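Local coordinates for peptidyl-prolyl cis-trans isomerase (PDB 5XB0), which probably catalyses the cis-trans isomerisation of peptide bonds preceding proline, as an FKBP-type domain cut from a longer protein, at residues 79-84 with 105-110. Sequence-based numbering, arbitrary orientation.
Sequences SVISGW and QAYGAE. With TLA (L(+)-tartaric acid), chain B.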
ATOM      1  N   SER A  79       5.717   6.249  10.764  1.00 15.91           N
ATOM      2  CA  SER A  79       5.579   5.100  11.644  1.00 16.02           C
ATOM      3  C   SER A  79       4.758   3.970  11.041  1.00 22.55           C
ATOM      4  O   SER A  79       4.366   3.037  11.745  1.00 25.91           O
ATOM      5  CB  SER A  79       4.952   5.530  12.969  1.00 15.60           C
ATOM      6  OG  SER A  79       5.816   6.403  13.663  1.00 19.80           O
ATOM      7  N   VAL A  80       4.507   4.051   9.741  1.00 16.74           N
ATOM      8  CA  VAL A  80       3.777   3.018   9.015  1.00 16.44           C
ATOM      9  C   VAL A  80       4.715   2.327   8.020  1.00 18.74           C
ATOM     10  O   VAL A  80       5.894   2.691   7.917  1.00 18.85           O
ATOM     11  CB  VAL A  80       2.555   3.597   8.260  1.00 18.11           C
ATOM     12  CG1 VAL A  80       1.508   4.094   9.252  1.00 21.51           C
ATOM     13  CG2 VAL A  80       2.988   4.708   7.321  1.00 19.68           C
ATOM     14  N   ILE A  81       4.208   1.334   7.294  1.00 17.18           N
ATOM     15  CA  ILE A  81       5.056   0.661   6.308  1.00 15.92           C
ATOM     16  C   ILE A  81       5.571   1.694   5.314  1.00 15.66           C
ATOM     17  O   ILE A  81       4.889   2.679   5.008  1.00 14.91           O
ATOM     18  CB  ILE A  81       4.334  -0.486   5.557  1.00 16.79           C
ATOM     19  CG1 ILE A  81       3.018  -0.011   4.958  1.00 15.15           C
ATOM     20  CG2 ILE A  81       4.093  -1.682   6.491  1.00 20.24           C
ATOM     21  CD1 ILE A  81       2.403  -1.002   3.992  1.00 19.91           C
ATOM     22  N   SER A  82       6.795   1.496   4.842  1.00 15.29           N
ATOM     23  CA  SER A  82       7.455   2.545   4.084  1.00 14.58           C
ATOM     24  C   SER A  82       6.736   2.861   2.774  1.00 13.98           C
ATOM     25  O   SER A  82       6.830   3.982   2.291  1.00 15.30           O
ATOM     26  CB  SER A  82       8.928   2.181   3.836  1.00 20.83           C
ATOM     27  OG  SER A  82       9.058   0.911   3.245  1.00 27.79           O
ATOM     28  N   GLY A  83       5.993   1.906   2.222  1.00 12.82           N
ATOM     29  CA  GLY A  83       5.228   2.158   1.016  1.00 12.88           C
ATOM     30  C   GLY A  83       4.150   3.215   1.227  1.00 14.68           C
ATOM     31  O   GLY A  83       3.851   3.991   0.327  1.00 14.60           O
ATOM     32  N   TRP A  84       3.552   3.243   2.419  1.00 12.75           N
ATOM     33  CA  TRP A  84       2.610   4.327   2.736  1.00 12.63           C
ATOM     34  C   TRP A  84       3.347   5.658   2.886  1.00 13.61           C
ATOM     35  O   TRP A  84       2.893   6.699   2.403  1.00 13.51           O
ATOM     36  CB  TRP A  84       1.836   4.037   4.027  1.00 12.17           C
ATOM     37  CG  TRP A  84       0.625   3.151   3.885  1.00 13.14           C
ATOM     38  CD1 TRP A  84       0.466   2.099   3.031  1.00 15.17           C
ATOM     39  CD2 TRP A  84      -0.588   3.252   4.634  1.00 15.19           C
ATOM     40  NE1 TRP A  84      -0.780   1.536   3.203  1.00 15.39           N
ATOM     41  CE2 TRP A  84      -1.442   2.225   4.186  1.00 16.08           C
ATOM     42  CE3 TRP A  84      -1.032   4.112   5.648  1.00 20.10           C
ATOM     43  CZ2 TRP A  84      -2.721   2.038   4.709  1.00 19.14           C
ATOM     44  CZ3 TRP A  84      -2.310   3.926   6.170  1.00 21.47           C
ATOM     45  CH2 TRP A  84      -3.133   2.894   5.701  1.00 17.73           C
ATOM     46  N   GLN A 105       8.547  -2.918   0.456  1.00 13.68           N
ATOM     47  CA  GLN A 105       8.039  -1.663   0.998  1.00 12.73           C
ATOM     48  C   GLN A 105       6.880  -1.922   1.957  1.00 13.53           C
ATOM     49  O   GLN A 105       6.158  -1.004   2.347  1.00 15.79           O
ATOM     50  CB  GLN A 105       7.609  -0.732  -0.143  1.00 13.91           C
ATOM     51  CG  GLN A 105       8.769  -0.174  -0.925  1.00 16.18           C
ATOM     52  CD  GLN A 105       9.505   0.884  -0.124  1.00 19.84           C
ATOM     53  OE1 GLN A 105       8.879   1.691   0.560  1.00 23.97           O
ATOM     54  NE2 GLN A 105      10.815   0.873  -0.186  1.00 27.29           N
ATOM     55  N   ALA A 106       6.721  -3.185   2.337  1.00 15.21           N
ATOM     56  CA  ALA A 106       5.664  -3.609   3.250  1.00 14.65           C
ATOM     57  C   ALA A 106       6.300  -4.471   4.349  1.00 16.82           C
ATOM     58  O   ALA A 106       7.114  -3.961   5.131  1.00 15.66           O
ATOM     59  CB  ALA A 106       4.588  -4.357   2.500  1.00 15.59           C
ATOM     60  N   TYR A 107       5.992  -5.766   4.402  1.00 13.28           N
ATOM     61  CA  TYR A 107       6.547  -6.602   5.479  1.00 14.21           C
ATOM     62  C   TYR A 107       7.705  -7.503   5.034  1.00 17.26           C
ATOM     63  O   TYR A 107       8.261  -8.243   5.847  1.00 16.82           O
ATOM     64  CB  TYR A 107       5.440  -7.445   6.127  1.00 14.53           C
ATOM     65  CG  TYR A 107       4.397  -6.578   6.805  1.00 15.89           C
ATOM     66  CD1 TYR A 107       4.635  -6.031   8.060  1.00 21.11           C
ATOM     67  CD2 TYR A 107       3.211  -6.255   6.165  1.00 17.02           C
ATOM     68  CE1 TYR A 107       3.700  -5.213   8.671  1.00 19.80           C
ATOM     69  CE2 TYR A 107       2.265  -5.430   6.775  1.00 18.30           C
ATOM     70  CZ  TYR A 107       2.524  -4.917   8.019  1.00 22.14           C
ATOM     71  OH  TYR A 107       1.600  -4.100   8.633  1.00 24.14           O
ATOM     72  N   GLY A 108       8.065  -7.437   3.755  1.00 15.02           N
ATOM     73  CA  GLY A 108       9.332  -7.997   3.296  1.00 13.41           C
ATOM     74  C   GLY A 108       9.512  -9.494   3.493  1.00 14.42           C
ATOM     75  O   GLY A 108       8.550 -10.263   3.481  1.00 15.02           O
ATOM     76  N   ALA A 109      10.765  -9.904   3.658  1.00 17.46           N
ATOM     77  CA  ALA A 109      11.096 -11.308   3.865  1.00 16.83           C
ATOM     78  C   ALA A 109      10.524 -11.861   5.164  1.00 20.21           C
ATOM     79  O   ALA A 109      10.250 -13.053   5.272  1.00 23.07           O
ATOM     80  CB  ALA A 109      12.593 -11.492   3.861  1.00 17.01           C
ATOM     81  N   GLU A 110      10.355 -10.997   6.156  1.00 19.35           N
ATOM     82  CA  GLU A 110       9.898 -11.445   7.463  1.00 20.14           C
ATOM     83  C   GLU A 110       8.399 -11.724   7.472  1.00 23.21           C
ATOM     84  O   GLU A 110       7.927 -12.627   8.172  1.00 21.70           O
ATOM     85  CB  GLU A 110      10.244 -10.411   8.534  1.00 24.20           C
ATOM     86  CG  GLU A 110       9.691 -10.767   9.913  1.00 35.09           C
ATOM     87  CD  GLU A 110      10.412 -10.073  11.054  1.00 40.73           C
ATOM     88  OE1 GLU A 110      11.007  -8.996  10.834  1.00 39.78           O
ATOM     89  OE2 GLU A 110      10.372 -10.609  12.181  1.00 48.79           O
TER
HETATM   90  O1  TLA B 301      -2.166  -2.815   9.222  1.00 57.07           O
HETATM   91  O11 TLA B 301      -1.138  -2.556   7.296  1.00 59.97           O
HETATM   92  C1  TLA B 301      -1.514  -2.126   8.410  1.00 57.18           C
HETATM   93  C2  TLA B 301      -1.155  -0.718   8.777  1.00 53.90           C
HETATM   94  O2  TLA B 301      -2.258   0.153   8.512  1.00 47.24           O
HETATM   95  C3  TLA B 301       0.034  -0.310   7.920  1.00 50.56           C
HETATM   96  O3  TLA B 301      -0.265   0.905   7.224  1.00 49.34           O
HETATM   97  C4  TLA B 301       1.246  -0.128   8.781  1.00 54.04           C
HETATM   98  O4  TLA B 301       1.201  -0.476   9.983  1.00 66.28           O
HETATM   99  O41 TLA B 301       2.262   0.357   8.251  1.00 49.46           O
HETATM  100  O   HOH W   1       8.023  -1.281   5.377  1.00 20.20           O
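Gly83, in the first turn of helix 82-87, gives its backbone N-H to Gln105 O (N to O 2.9 Å); beside this bond one water takes the N-H of Ser82 and donates to Ala106 O. Gln105, its side chain bent at chi2 (-73°), folds back over the helix start, where Ser82 OG donates to its OE1 at 2.8 Å from well above the amide plane. Ile81, the N-cap residue, packs against the loop: CG2 lies over one face of the Tyr107 ring, 4.2 Å from its centroid in a CH-pi contact, while CD1 meets Ala106 CB at 4.3 Å. A tartrate, probably from the crystallisation liquor, sits alongside. Its O3 hangs 3.4 Å above the centre of the Trp84 ring, and O11 receives a weak bond from Tyr107 OH; O41 lies 2.4 Å from Ile81 N, too close for an ordinary hydrogen bond, so that detail is doubtful. Phe124 and Tyr56 meet Trp84 edge-to-face. An aromatic floor flanked by an isoleucine N-H and a tyrosine hydroxyl is the hallmark of the FKBP pocket, so the tartrate probably marks where a prolyl substrate would bind; the bonds at Ser82 and Gly83 join the helix start to 105-106, next in sequence to Ile81 and Tyr107.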